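Side-chain contacts in PAN2-PAN3 deadenylation complex catalytic subunit pan2 (Neurospora crassa, PDB 4CZW), which probably shortens the poly(A) tails of messenger RNA, as the catalytic subunit of the PAN2-PAN3 deadenylation complex: residues L62-A67 against Y87-L92; L68-T73 against D78-C83; N51-V56 against K135-F140; M403-R408 against L539-C544; T36-L41 against R350-S355. All blocks are in the same frame, centred on the assembly; numbering follows the deposited sequence.

Contact 1 (L62-A67 against Y87-L92); sequences LLRNMA and YVFDML
Phe89 of helix 81-94 packs on Leu63, Arg64 and Ala67 of helix 61-71, a helix-helix contact inside the pseudo-UCH (USP-like) domain. The two short segments cross steeply. Their axes come within 9.6 Å, with 117° between their N-to-C directions. The backbones are nearest at Arg64 and Phe89. Phe89 alone makes the contact from 87-92. Its CG lies anti to its own carbonyl carbon (chi1 -69°), which sends the ring across to the other helix. There Phe89 CD2 sits 3.7 Å from Arg64 CA and 3.8 Å from Ala67 CB. Both meet the ring obliquely. Leu63 O approaches at the ring edge, near its plane, with Phe89 CE2 3.8 Å away. The start of the Arg64 chain crosses the base of Phe89 at a slant, CG to Phe89 CB 4.0 Å. Farther out its chain bends, and Arg64 NE donates to His58 O instead of reaching across this contact. Replacing Phe89 by an alanine would probably open a gap beside Ala67 CB and over Arg64 CA, where the ring now packs. The two helices do not enclose the ring alone. His58 and Met57 of helix 51-58 also meet Phe89, so three helices converge on it. On its other flank, helix 61-71 rests on helix 158-163 through Leu62 and Asn65.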
# COMPACT_ATOMS: atom_id res chain seq x y z
N LEU A 62 2.82 13.19 -1.74
CA LEU A 62 2.57 13.21 -3.18
C LEU A 62 2.27 11.82 -3.72
O LEU A 62 1.50 11.67 -4.67
CB LEU A 62 3.76 13.82 -3.92
CG LEU A 62 3.95 15.32 -3.74
CD1 LEU A 62 5.18 15.80 -4.50
CD2 LEU A 62 2.71 16.07 -4.20
N LEU A 63 2.88 10.80 -3.12
CA LEU A 63 2.66 9.43 -3.55
C LEU A 63 1.33 8.89 -3.04
O LEU A 63 0.62 8.19 -3.77
CB LEU A 63 3.81 8.52 -3.08
CG LEU A 63 5.16 8.71 -3.77
CD1 LEU A 63 6.17 7.70 -3.25
CD2 LEU A 63 5.00 8.60 -5.28
N ARG A 64 0.99 9.20 -1.80
CA ARG A 64 -0.25 8.72 -1.20
C ARG A 64 -1.46 9.33 -1.90
O ARG A 64 -2.43 8.62 -2.20
CB ARG A 64 -0.30 9.04 0.30
CG ARG A 64 -1.46 8.36 1.02
CD ARG A 64 -1.83 9.07 2.32
NE ARG A 64 -0.85 8.89 3.38
CZ ARG A 64 -0.98 9.36 4.61
NH1 ARG A 64 -2.07 10.05 4.94
NH2 ARG A 64 -0.04 9.15 5.52
N ASN A 65 -1.41 10.63 -2.16
CA ASN A 65 -2.48 11.31 -2.87
C ASN A 65 -2.64 10.76 -4.28
O ASN A 65 -3.76 10.48 -4.72
CB ASN A 65 -2.21 12.82 -2.92
CG ASN A 65 -3.29 13.58 -3.67
OD1 ASN A 65 -4.34 13.89 -3.12
ND2 ASN A 65 -3.02 13.88 -4.93
N MSE A 66 -1.52 10.60 -4.97
CA MSE A 66 -1.49 10.08 -6.33
C MSE A 66 -2.25 8.76 -6.47
O MSE A 66 -3.05 8.59 -7.39
CB MSE A 66 -0.04 9.89 -6.78
CG MSE A 66 0.13 9.43 -8.22
SE MSE A 66 2.00 9.07 -8.63
CE MSE A 66 2.78 10.70 -7.90
N ALA A 67 -2.01 7.85 -5.53
CA ALA A 67 -2.64 6.54 -5.56
C ALA A 67 -4.13 6.61 -5.24
O ALA A 67 -4.94 5.93 -5.86
CB ALA A 67 -1.94 5.60 -4.58
N TYR A 87 -5.32 1.09 -1.95
CA TYR A 87 -5.97 0.25 -0.94
C TYR A 87 -5.10 0.11 0.30
O TYR A 87 -5.58 0.25 1.43
CB TYR A 87 -6.29 -1.13 -1.51
CG TYR A 87 -7.17 -1.12 -2.74
CD1 TYR A 87 -8.06 -0.08 -2.97
CD2 TYR A 87 -7.11 -2.15 -3.67
CE1 TYR A 87 -8.87 -0.06 -4.10
CE2 TYR A 87 -7.91 -2.14 -4.80
CZ TYR A 87 -8.78 -1.10 -5.01
OH TYR A 87 -9.58 -1.09 -6.13
N VAL A 88 -3.82 -0.16 0.08
CA VAL A 88 -2.87 -0.32 1.18
C VAL A 88 -2.68 0.99 1.94
O VAL A 88 -2.66 1.01 3.17
CB VAL A 88 -1.50 -0.81 0.67
CG1 VAL A 88 -0.50 -0.89 1.81
CG2 VAL A 88 -1.65 -2.17 0.01
N PHE A 89 -2.55 2.09 1.19
CA PHE A 89 -2.40 3.41 1.79
C PHE A 89 -3.63 3.78 2.61
O PHE A 89 -3.53 4.40 3.66
CB PHE A 89 -2.15 4.47 0.72
CG PHE A 89 -0.81 4.36 0.05
CD1 PHE A 89 0.18 3.55 0.58
CD2 PHE A 89 -0.54 5.07 -1.11
CE1 PHE A 89 1.41 3.45 -0.04
CE2 PHE A 89 0.69 4.98 -1.73
CZ PHE A 89 1.67 4.16 -1.19
N ASP A 90 -4.80 3.38 2.10
CA ASP A 90 -6.06 3.65 2.77
C ASP A 90 -6.14 2.88 4.09
O ASP A 90 -6.65 3.39 5.08
CB ASP A 90 -7.24 3.28 1.87
CG ASP A 90 -8.54 3.90 2.32
OD1 ASP A 90 -8.50 4.96 2.99
OD2 ASP A 90 -9.61 3.33 2.01
N MSE A 91 -5.64 1.65 4.08
CA MSE A 91 -5.64 0.83 5.28
C MSE A 91 -4.70 1.39 6.35
O MSE A 91 -4.99 1.32 7.54
CB MSE A 91 -5.25 -0.61 4.95
CG MSE A 91 -6.28 -1.36 4.13
SE MSE A 91 -5.87 -3.26 3.96
CE MSE A 91 -4.16 -3.14 3.03
N LEU A 92 -3.58 1.95 5.91
CA LEU A 92 -2.59 2.49 6.82
C LEU A 92 -3.04 3.80 7.46
O LEU A 92 -2.53 4.20 8.51
CB LEU A 92 -1.25 2.70 6.10
CG LEU A 92 -0.55 1.42 5.63
CD1 LEU A 92 0.75 1.76 4.91
CD2 LEU A 92 -0.30 0.48 6.79

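Contact 2 (L68-T73 against D78-C83); sequences LQHAAT and DPCLLC. With ZN (zinc ion), chain B.
His70, Cys80 and Cys83 bind a zinc ion in a site of three cysteines and one histidine in the pseudo-UCH domain, which Cys75 completes. The ion ties the end of helix 61-71 to the start of helix 81-94. The tight part of the contact is the metal and its first shell. Zinc lies 2.0 Å from His70 NE2. The bonds from zinc to Cys80 SG and to Cys83 SG are 2.3 Å each. The cysteines are probably thiolates, their charge partly offset by the ion. Cys80, at the N-cap position, swings SG to the side away from its backbone N (chi1 179°). Cys83 takes the other course, with SG beside its own N. The two sulfurs meet the imidazole differently, Cys80 SG at its edge and Cys83 SG obliquely. Beside the metal site, Leu82 packs on the imidazole near CG and CD2. Its CD2 comes 3.5 Å from His70 CG, again obliquely, which probably limits how far the ring can turn. Leu82 in turn rests on Ile145 and Asp148 of helix 130-149. The contact is looser where Ala71 CB faces Cys83 O at 4.0 Å. On the way to the solvent side, the chain before Cys80 runs through the partly exposed Asp78 and Pro79, with a cis peptide bond before the proline. The backbone of His70 is tied as well. Its O accepts from Thr73 N and from Thr73 OG1; the hydroxyl, 2.6 Å from His70 O, lies in the carbonyl plane with a C=O...donor angle of 157°.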
# COMPACT_ATOMS: atom_id res chain seq x y z
N LEU A 68 -4.48 7.45 -4.27
CA LEU A 68 -5.87 7.58 -3.84
C LEU A 68 -6.74 8.24 -4.90
O LEU A 68 -7.90 7.86 -5.09
CB LEU A 68 -5.95 8.37 -2.53
CG LEU A 68 -5.43 7.65 -1.29
CD1 LEU A 68 -5.45 8.58 -0.08
CD2 LEU A 68 -6.24 6.39 -1.01
N GLN A 69 -6.18 9.22 -5.60
CA GLN A 69 -6.91 9.91 -6.66
C GLN A 69 -7.21 8.96 -7.82
O GLN A 69 -8.18 9.15 -8.55
CB GLN A 69 -6.13 11.13 -7.16
CG GLN A 69 -5.89 12.21 -6.12
CD GLN A 69 -7.16 12.91 -5.69
OE1 GLN A 69 -8.17 12.87 -6.38
NE2 GLN A 69 -7.10 13.58 -4.54
N HIS A 70 -6.37 7.95 -7.99
CA HIS A 70 -6.58 6.96 -9.04
C HIS A 70 -7.50 5.83 -8.59
O HIS A 70 -8.40 5.42 -9.33
CB HIS A 70 -5.24 6.37 -9.50
CG HIS A 70 -5.40 5.19 -10.41
ND1 HIS A 70 -5.79 5.31 -11.73
CD2 HIS A 70 -5.23 3.86 -10.19
CE1 HIS A 70 -5.85 4.11 -12.28
NE2 HIS A 70 -5.52 3.22 -11.37
N ALA A 71 -7.27 5.33 -7.39
CA ALA A 71 -8.06 4.23 -6.85
C ALA A 71 -9.53 4.60 -6.70
O ALA A 71 -10.41 3.74 -6.76
CB ALA A 71 -7.50 3.79 -5.50
N ALA A 72 -9.80 5.89 -6.54
CA ALA A 72 -11.16 6.38 -6.34
C ALA A 72 -11.92 6.51 -7.66
O ALA A 72 -13.10 6.86 -7.67
CB ALA A 72 -11.13 7.71 -5.62
N THR A 73 -11.25 6.22 -8.77
CA THR A 73 -11.89 6.30 -10.08
C THR A 73 -12.64 5.01 -10.40
O THR A 73 -12.77 4.13 -9.54
CB THR A 73 -10.87 6.57 -11.21
OG1 THR A 73 -10.02 5.43 -11.38
CG2 THR A 73 -10.02 7.79 -10.87
N ASP A 78 -7.28 -5.06 -13.62
CA ASP A 78 -6.84 -6.07 -12.66
C ASP A 78 -5.95 -7.09 -13.37
O ASP A 78 -6.41 -7.79 -14.27
CB ASP A 78 -8.04 -6.76 -12.01
CG ASP A 78 -7.65 -7.69 -10.89
OD1 ASP A 78 -6.61 -7.44 -10.23
OD2 ASP A 78 -8.38 -8.68 -10.65
N PRO A 79 -4.67 -7.18 -12.96
CA PRO A 79 -4.05 -6.44 -11.85
C PRO A 79 -3.75 -4.97 -12.16
O PRO A 79 -3.52 -4.61 -13.31
CB PRO A 79 -2.74 -7.21 -11.62
CG PRO A 79 -2.41 -7.76 -12.96
CD PRO A 79 -3.73 -8.12 -13.59
N CYS A 80 -3.76 -4.16 -11.11
CA CYS A 80 -3.47 -2.73 -11.21
C CYS A 80 -2.81 -2.27 -9.92
O CYS A 80 -3.49 -1.99 -8.93
CB CYS A 80 -4.75 -1.94 -11.48
SG CYS A 80 -4.53 -0.15 -11.60
N LEU A 81 -1.48 -2.18 -9.94
CA LEU A 81 -0.70 -1.94 -8.73
C LEU A 81 -0.98 -0.58 -8.09
O LEU A 81 -0.85 -0.43 -6.87
CB LEU A 81 0.79 -2.06 -9.04
CG LEU A 81 1.25 -3.45 -9.50
CD1 LEU A 81 2.76 -3.47 -9.74
CD2 LEU A 81 0.85 -4.51 -8.48
N LEU A 82 -1.35 0.41 -8.90
CA LEU A 82 -1.64 1.73 -8.37
C LEU A 82 -2.93 1.72 -7.55
O LEU A 82 -3.02 2.37 -6.52
CB LEU A 82 -1.73 2.76 -9.50
CG LEU A 82 -1.88 4.21 -9.04
CD1 LEU A 82 -0.79 4.57 -8.04
CD2 LEU A 82 -1.86 5.16 -10.23
N CYS A 83 -3.92 0.98 -8.03
CA CYS A 83 -5.16 0.79 -7.28
C CYS A 83 -4.88 0.06 -5.98
O CYS A 83 -5.37 0.45 -4.92
CB CYS A 83 -6.18 0.00 -8.11
SG CYS A 83 -7.19 1.02 -9.21
ZN ZN B . -6.27 1.32 -11.31

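Contact 3 (N51-V56 against K135-F140); sequences NSLLQV and KNLTMF
Leu53 reaches from helix 51-58 to Leu137 and Thr138 on helix 130-149. Its CD2 methyl does most of the touching. It lies 3.7 Å from Leu137 CD2, a purely apolar meeting of two branch ends. The same Leu53 CD2 is 3.6 Å from Thr138 OG1, and Leu53 CD1 is 3.7 Å from that hydroxyl. Leu53 thus straddles the oxygen with both methyls. The oxygen is spoken for within its own helix, by a hydrogen bond to Val134 O. Leu53 carries CG opposite its backbone N (chi1 176°), which extends the branch toward the other helix. An alanine in place of Leu53 is likely to leave the Leu137 methyl without its partner and open a gap between the helices. In the next shell, Leu137 also packs on Tyr49 and Ala50, and Thr138 on Val389 of strand 385-394. Val56, one turn on from Leu53, faces strands 339-347 and 385-394. This is plain core packing, away from the zinc sites, in a domain predicted to be inactive as a protease. It fits the USP fold, in which the helix following the catalytic cysteine of active members, here probably helix 51-58, is buried against neighbouring helices and sheet.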
# COMPACT_ATOMS: atom_id res chain seq x y z
N ASN A 51 7.22 -4.39 2.41
CA ASN A 51 6.65 -3.66 3.54
C ASN A 51 7.34 -2.33 3.83
O ASN A 51 6.68 -1.30 3.98
CB ASN A 51 6.67 -4.53 4.80
CG ASN A 51 5.67 -5.66 4.75
OD1 ASN A 51 4.69 -5.61 4.00
ND2 ASN A 51 5.89 -6.68 5.57
N SER A 52 8.66 -2.36 3.90
CA SER A 52 9.44 -1.16 4.19
C SER A 52 9.23 -0.09 3.12
O SER A 52 9.11 1.09 3.42
CB SER A 52 10.93 -1.49 4.31
OG SER A 52 11.14 -2.50 5.27
N LEU A 53 9.18 -0.53 1.86
CA LEU A 53 8.98 0.38 0.74
C LEU A 53 7.58 0.97 0.76
O LEU A 53 7.39 2.16 0.51
CB LEU A 53 9.23 -0.34 -0.59
CG LEU A 53 8.96 0.48 -1.85
CD1 LEU A 53 9.83 1.73 -1.88
CD2 LEU A 53 9.18 -0.35 -3.09
N LEU A 54 6.59 0.13 1.06
CA LEU A 54 5.20 0.56 1.12
C LEU A 54 5.00 1.62 2.21
O LEU A 54 4.23 2.57 2.02
CB LEU A 54 4.28 -0.63 1.37
CG LEU A 54 4.19 -1.67 0.25
CD1 LEU A 54 3.32 -2.85 0.68
CD2 LEU A 54 3.65 -1.04 -1.02
N GLN A 55 5.69 1.45 3.33
CA GLN A 55 5.61 2.41 4.43
C GLN A 55 6.17 3.76 4.02
O GLN A 55 5.54 4.79 4.22
CB GLN A 55 6.35 1.88 5.66
CG GLN A 55 5.74 0.64 6.30
CD GLN A 55 4.52 0.96 7.15
OE1 GLN A 55 4.03 2.09 7.17
NE2 GLN A 55 4.02 -0.05 7.86
N VAL A 56 7.38 3.74 3.45
CA VAL A 56 8.06 4.95 3.03
C VAL A 56 7.25 5.72 1.99
O VAL A 56 7.14 6.94 2.05
CB VAL A 56 9.46 4.63 2.46
CG1 VAL A 56 10.10 5.88 1.89
CG2 VAL A 56 10.34 4.03 3.54
N LYS A 135 15.08 -2.77 -4.45
CA LYS A 135 15.62 -1.86 -5.45
C LYS A 135 14.86 -2.00 -6.76
O LYS A 135 14.41 -1.02 -7.35
CB LYS A 135 17.11 -2.11 -5.69
CG LYS A 135 18.03 -1.50 -4.65
CD LYS A 135 19.47 -1.90 -4.89
CE LYS A 135 20.38 -1.34 -3.82
NZ LYS A 135 21.78 -1.82 -3.99
N ASN A 136 14.72 -3.25 -7.20
CA ASN A 136 14.00 -3.56 -8.42
C ASN A 136 12.53 -3.17 -8.31
O ASN A 136 11.96 -2.64 -9.26
CB ASN A 136 14.13 -5.05 -8.74
CG ASN A 136 15.55 -5.46 -9.06
OD1 ASN A 136 16.34 -4.66 -9.55
ND2 ASN A 136 15.88 -6.72 -8.78
N LEU A 137 11.94 -3.43 -7.15
CA LEU A 137 10.53 -3.12 -6.93
C LEU A 137 10.27 -1.62 -6.98
O LEU A 137 9.26 -1.18 -7.52
CB LEU A 137 10.06 -3.69 -5.59
CG LEU A 137 8.59 -3.44 -5.26
CD1 LEU A 137 7.68 -4.15 -6.25
CD2 LEU A 137 8.28 -3.87 -3.84
N THR A 138 11.19 -0.85 -6.40
CA THR A 138 11.09 0.60 -6.41
C THR A 138 11.05 1.13 -7.84
O THR A 138 10.27 2.02 -8.17
CB THR A 138 12.26 1.26 -5.65
OG1 THR A 138 12.34 0.71 -4.33
CG2 THR A 138 12.07 2.76 -5.56
N MSE A 139 11.90 0.57 -8.69
CA MSE A 139 11.93 0.93 -10.10
C MSE A 139 10.71 0.36 -10.83
O MSE A 139 10.13 1.02 -11.69
CB MSE A 139 13.22 0.43 -10.76
CG MSE A 139 14.48 1.08 -10.21
SE MSE A 139 16.11 0.47 -11.08
CE MSE A 139 16.16 -1.37 -10.42
N PHE A 140 10.33 -0.86 -10.47
CA PHE A 140 9.19 -1.53 -11.09
C PHE A 140 7.88 -0.82 -10.77
O PHE A 140 7.04 -0.62 -11.65
CB PHE A 140 9.12 -2.99 -10.64
CG PHE A 140 8.06 -3.80 -11.34
CD1 PHE A 140 8.30 -4.31 -12.61
CD2 PHE A 140 6.84 -4.06 -10.74
CE1 PHE A 140 7.34 -5.06 -13.26
CE2 PHE A 140 5.88 -4.80 -11.39
CZ PHE A 140 6.12 -5.30 -12.65

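Contact 4 (M403-R408 against L539-C544); sequences MDWKTR and LVNLGC
The backbones of Lys406 and Asn541 come nearest, CA to CA 6.7 Å, where the short helix 404-407 meets the C-terminal end of helix 529-541. Just beyond, Gly543 turns the chain with a positive phi (98°) in a Schellman motif. Asn541 is the centre of the contact. Its OD1 lies 3.4 Å from Trp405 CH2 and nearly as close to CZ3, approaching the indole obliquely. The amide and ring planes stand 76° apart. Trp405 holds CG between its backbone N and carbonyl carbon (chi1 67°), which brings the six-membered ring over to Asn541. Lys406 crosses Asn541 at about a right angle with its extended chain. Its CE is 3.7 Å from Asn541 O and 4.0 Å from Asn541 OD1. The lysine also packs on its neighbour, with CB 3.9 Å above one face of the Trp405 ring. The Asn541 amide is held from elsewhere. ND2 donates to Trp537 O and, weakly, to Asp90 OD2; OD1 receives a weak hydrogen bond from Lys94 NZ. At the N-cap of helix 404-407, Met403 O accepts from Lys406 N, Thr407 N and Thr407 OG1. The contact brings a helix of the exonuclease domain to helix 404-407. That short helix packs on two helices of the pseudo-UCH domain: Trp405 touches Leu68 and Gln69 of helix 61-71, and Asp90 and Gln93 of helix 81-94.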
# COMPACT_ATOMS: atom_id res chain seq x y z
N MSE A 403 -8.84 15.75 -0.37
CA MSE A 403 -9.89 14.80 -0.02
C MSE A 403 -10.94 14.63 -1.11
O MSE A 403 -12.00 14.04 -0.87
CB MSE A 403 -10.57 15.22 1.29
CG MSE A 403 -9.63 15.29 2.48
SE MSE A 403 -8.82 13.56 2.90
CE MSE A 403 -10.45 12.51 3.09
N ASP A 404 -10.66 15.15 -2.30
CA ASP A 404 -11.62 15.08 -3.40
C ASP A 404 -11.81 13.65 -3.90
O ASP A 404 -12.85 13.33 -4.48
CB ASP A 404 -11.18 15.98 -4.56
CG ASP A 404 -11.04 17.43 -4.15
OD1 ASP A 404 -11.62 17.82 -3.11
OD2 ASP A 404 -10.35 18.18 -4.86
N TRP A 405 -10.82 12.79 -3.67
CA TRP A 405 -10.92 11.39 -4.05
C TRP A 405 -12.04 10.71 -3.26
O TRP A 405 -12.70 9.80 -3.75
CB TRP A 405 -9.59 10.66 -3.82
CG TRP A 405 -9.19 10.54 -2.38
CD1 TRP A 405 -8.44 11.42 -1.66
CD2 TRP A 405 -9.53 9.48 -1.48
NE1 TRP A 405 -8.28 10.97 -0.37
CE2 TRP A 405 -8.94 9.78 -0.23
CE3 TRP A 405 -10.27 8.30 -1.60
CZ2 TRP A 405 -9.08 8.95 0.88
CZ3 TRP A 405 -10.40 7.47 -0.50
CH2 TRP A 405 -9.81 7.80 0.72
N LYS A 406 -12.24 11.17 -2.03
CA LYS A 406 -13.29 10.64 -1.17
C LYS A 406 -14.59 11.40 -1.39
O LYS A 406 -15.67 10.80 -1.45
CB LYS A 406 -12.86 10.73 0.30
CG LYS A 406 -13.73 9.94 1.26
CD LYS A 406 -13.11 9.91 2.65
CE LYS A 406 -13.91 9.06 3.61
NZ LYS A 406 -13.27 8.98 4.95
N THR A 407 -14.48 12.72 -1.53
CA THR A 407 -15.64 13.58 -1.76
C THR A 407 -16.35 13.24 -3.06
O THR A 407 -17.57 13.08 -3.09
CB THR A 407 -15.23 15.07 -1.78
OG1 THR A 407 -14.73 15.45 -0.49
CG2 THR A 407 -16.42 15.94 -2.14
N ARG A 408 -15.58 13.11 -4.14
CA ARG A 408 -16.15 12.76 -5.44
C ARG A 408 -15.76 11.35 -5.85
O ARG A 408 -15.34 11.10 -6.98
CB ARG A 408 -15.71 13.77 -6.51
CG ARG A 408 -16.22 15.18 -6.27
CD ARG A 408 -15.98 16.07 -7.48
NE ARG A 408 -14.56 16.25 -7.77
CZ ARG A 408 -13.81 17.20 -7.23
NH1 ARG A 408 -14.33 18.06 -6.38
NH2 ARG A 408 -12.52 17.28 -7.55
N LEU A 539 -17.87 1.11 -0.60
CA LEU A 539 -18.88 1.11 0.45
C LEU A 539 -18.31 1.58 1.79
O LEU A 539 -19.01 2.22 2.57
CB LEU A 539 -19.49 -0.28 0.60
CG LEU A 539 -20.37 -0.75 -0.56
CD1 LEU A 539 -20.76 -2.21 -0.39
CD2 LEU A 539 -21.60 0.13 -0.69
N VAL A 540 -17.05 1.26 2.04
CA VAL A 540 -16.38 1.70 3.26
C VAL A 540 -16.19 3.22 3.25
O VAL A 540 -16.50 3.90 4.23
CB VAL A 540 -15.01 1.02 3.44
CG1 VAL A 540 -14.24 1.65 4.60
CG2 VAL A 540 -15.19 -0.47 3.67
N ASN A 541 -15.70 3.74 2.13
CA ASN A 541 -15.44 5.17 2.01
C ASN A 541 -16.71 6.00 1.83
O ASN A 541 -16.68 7.23 1.96
CB ASN A 541 -14.48 5.44 0.85
CG ASN A 541 -13.05 5.05 1.17
OD1 ASN A 541 -12.35 5.78 1.88
ND2 ASN A 541 -12.61 3.91 0.66
N LEU A 542 -17.82 5.34 1.53
CA LEU A 542 -19.10 6.02 1.46
C LEU A 542 -19.65 6.25 2.87
O LEU A 542 -20.55 7.06 3.07
CB LEU A 542 -20.10 5.23 0.62
CG LEU A 542 -19.93 5.31 -0.90
CD1 LEU A 542 -20.97 4.45 -1.61
CD2 LEU A 542 -20.02 6.75 -1.37
N GLY A 543 -19.09 5.52 3.83
CA GLY A 543 -19.46 5.68 5.22
C GLY A 543 -20.46 4.65 5.71
O GLY A 543 -21.05 4.80 6.78
N CYS A 544 -20.66 3.60 4.92
CA CYS A 544 -21.63 2.56 5.25
C CYS A 544 -21.26 1.80 6.52
O CYS A 544 -20.09 1.70 6.88
CB CYS A 544 -21.78 1.57 4.09
SG CYS A 544 -22.41 2.30 2.57

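Contact 5 (T36-L41 against R350-S355); sequences TPYPGL and RAEPES
Tyr38 and Glu352 point at each other from opposite directions, joining two loops of the pseudo-UCH domain at its surface. The phenol hydroxyl donates to the carboxylate. Tyr38 OH to Glu352 OE2 is modelled at 2.3 Å, very short for a hydrogen bond, and at this resolution the exact length is doubtful. The two flat groups are not far from coplanar, with 27° between them. OE2 lies at the edge of the Tyr38 ring, in its plane. The other oxygen stays back: Glu352 OE1 is 3.5 Å from Tyr38 OH at a poor angle and makes no bond to it. The glutamate can reach this far because its chain is extended beyond CG (chi2 179°). Arg360, outside both segments, serves both residues. Its NE forms a salt bridge with Glu352 OE1, and its NH2 is hydrogen-bonded to Tyr38 OH. The guanidinium thus bridges Glu352 OE1 and the phenol, and its charge probably balances that of the glutamate. The ring is held from other sides too. Pro37 CG lies 3.8 Å above one face, offset toward the rim, and His362 meets the ring edge-to-face. The chain before the tyrosine is fixed by an ST turn, in which Tyr38 N donates to Thr36 OG1 over 3.2 Å. On the other loop, Glu352 O accepts from His399 ND1. Beyond Tyr38 the chain enters strand 40-41, which pairs in parallel with strand 99-100. Glu352 sits in the loop between strands 339-347 and 361-365, where the neighbouring Ala351 touches Pro61 and Arg64 of helix 61-71.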
# COMPACT_ATOMS: atom_id res chain seq x y z
N THR A 36 1.76 2.56 18.98
CA THR A 36 1.65 3.84 18.28
C THR A 36 0.41 3.87 17.39
O THR A 36 -0.12 2.82 17.02
CB THR A 36 2.91 4.11 17.43
OG1 THR A 36 2.86 3.31 16.24
CG2 THR A 36 4.17 3.78 18.21
N PRO A 37 -0.06 5.08 17.03
CA PRO A 37 -1.18 5.20 16.09
C PRO A 37 -0.79 4.91 14.64
O PRO A 37 -1.61 5.10 13.74
CB PRO A 37 -1.62 6.66 16.25
CG PRO A 37 -0.39 7.36 16.71
CD PRO A 37 0.30 6.38 17.62
N TYR A 38 0.44 4.46 14.43
CA TYR A 38 0.92 4.14 13.09
C TYR A 38 1.13 2.64 12.94
O TYR A 38 2.11 2.09 13.44
CB TYR A 38 2.22 4.89 12.80
CG TYR A 38 2.15 6.37 13.10
CD1 TYR A 38 1.52 7.25 12.23
CD2 TYR A 38 2.69 6.89 14.27
CE1 TYR A 38 1.45 8.60 12.50
CE2 TYR A 38 2.62 8.24 14.55
CZ TYR A 38 2.00 9.09 13.67
OH TYR A 38 1.93 10.44 13.95
N PRO A 39 0.19 1.97 12.25
CA PRO A 39 0.21 0.52 12.09
C PRO A 39 1.37 0.02 11.24
O PRO A 39 1.85 0.73 10.36
CB PRO A 39 -1.13 0.23 11.39
CG PRO A 39 -1.44 1.49 10.66
CD PRO A 39 -0.94 2.60 11.54
N GLY A 40 1.83 -1.20 11.52
CA GLY A 40 2.88 -1.82 10.74
C GLY A 40 2.30 -2.86 9.80
O GLY A 40 1.08 -3.05 9.75
N LEU A 41 3.16 -3.54 9.05
CA LEU A 41 2.72 -4.55 8.10
C LEU A 41 3.23 -5.93 8.47
O LEU A 41 4.40 -6.10 8.82
CB LEU A 41 3.16 -4.18 6.68
CG LEU A 41 2.53 -2.92 6.09
CD1 LEU A 41 3.19 -2.55 4.77
CD2 LEU A 41 1.03 -3.11 5.91
N ARG A 350 5.82 14.50 7.86
CA ARG A 350 5.68 15.07 6.53
C ARG A 350 4.24 14.99 6.04
O ARG A 350 3.75 15.89 5.36
CB ARG A 350 6.61 14.37 5.54
CG ARG A 350 8.00 14.06 6.07
CD ARG A 350 8.77 15.32 6.42
NE ARG A 350 10.15 15.01 6.80
CZ ARG A 350 11.02 15.90 7.27
NH1 ARG A 350 10.65 17.16 7.44
NH2 ARG A 350 12.25 15.53 7.58
N ALA A 351 3.57 13.89 6.38
CA ALA A 351 2.20 13.66 5.93
C ALA A 351 1.17 14.06 6.99
O ALA A 351 0.04 13.59 6.97
CB ALA A 351 2.02 12.19 5.55
N GLU A 352 1.59 14.93 7.90
CA GLU A 352 0.71 15.41 8.96
C GLU A 352 0.70 16.94 8.99
O GLU A 352 1.62 17.57 8.49
CB GLU A 352 1.16 14.86 10.32
CG GLU A 352 0.96 13.37 10.48
CD GLU A 352 1.44 12.86 11.83
OE1 GLU A 352 2.08 13.64 12.57
OE2 GLU A 352 1.16 11.69 12.16
N PRO A 353 -0.37 17.53 9.56
CA PRO A 353 -0.43 18.98 9.76
C PRO A 353 0.81 19.51 10.48
O PRO A 353 1.28 18.89 11.43
CB PRO A 353 -1.68 19.16 10.62
CG PRO A 353 -2.56 18.03 10.22
CD PRO A 353 -1.64 16.87 9.93
N GLU A 354 1.34 20.64 10.01
CA GLU A 354 2.58 21.19 10.53
C GLU A 354 2.46 21.60 12.00
O GLU A 354 1.56 22.36 12.37
CB GLU A 354 3.02 22.39 9.70
CG GLU A 354 4.36 22.98 10.12
CD GLU A 354 4.78 24.16 9.26
OE1 GLU A 354 3.94 24.65 8.49
OE2 GLU A 354 5.95 24.58 9.37
N SER A 355 3.37 21.08 12.82
CA SER A 355 3.40 21.41 14.24
C SER A 355 4.80 21.87 14.64
O SER A 355 5.69 21.97 13.80
CB SER A 355 2.97 20.21 15.08
OG SER A 355 3.81 19.09 14.85

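How the contacts relate
Four of the contacts nest. Contact 5 opens first, at 36-41, and closes last of the four, at 350-355. Inside its loop, contact 3 runs from 51-56 to 135-140. Contact 1 lies within that loop, joining 62-67 to 87-92, and contact 2 is innermost, joining 68-73 to 78-83. Contacts 1 and 2 share helices 61-71 and 81-94 and touch through Ala67 and Leu82. Contact 4 follows in series and crosses none of the others. It brings the exonuclease domain to helix 404-407, while the other four tie the pseudo-UCH domain together. It touches contacts 1 and 2 but lies about 27 Å, centre to centre, from contact 3.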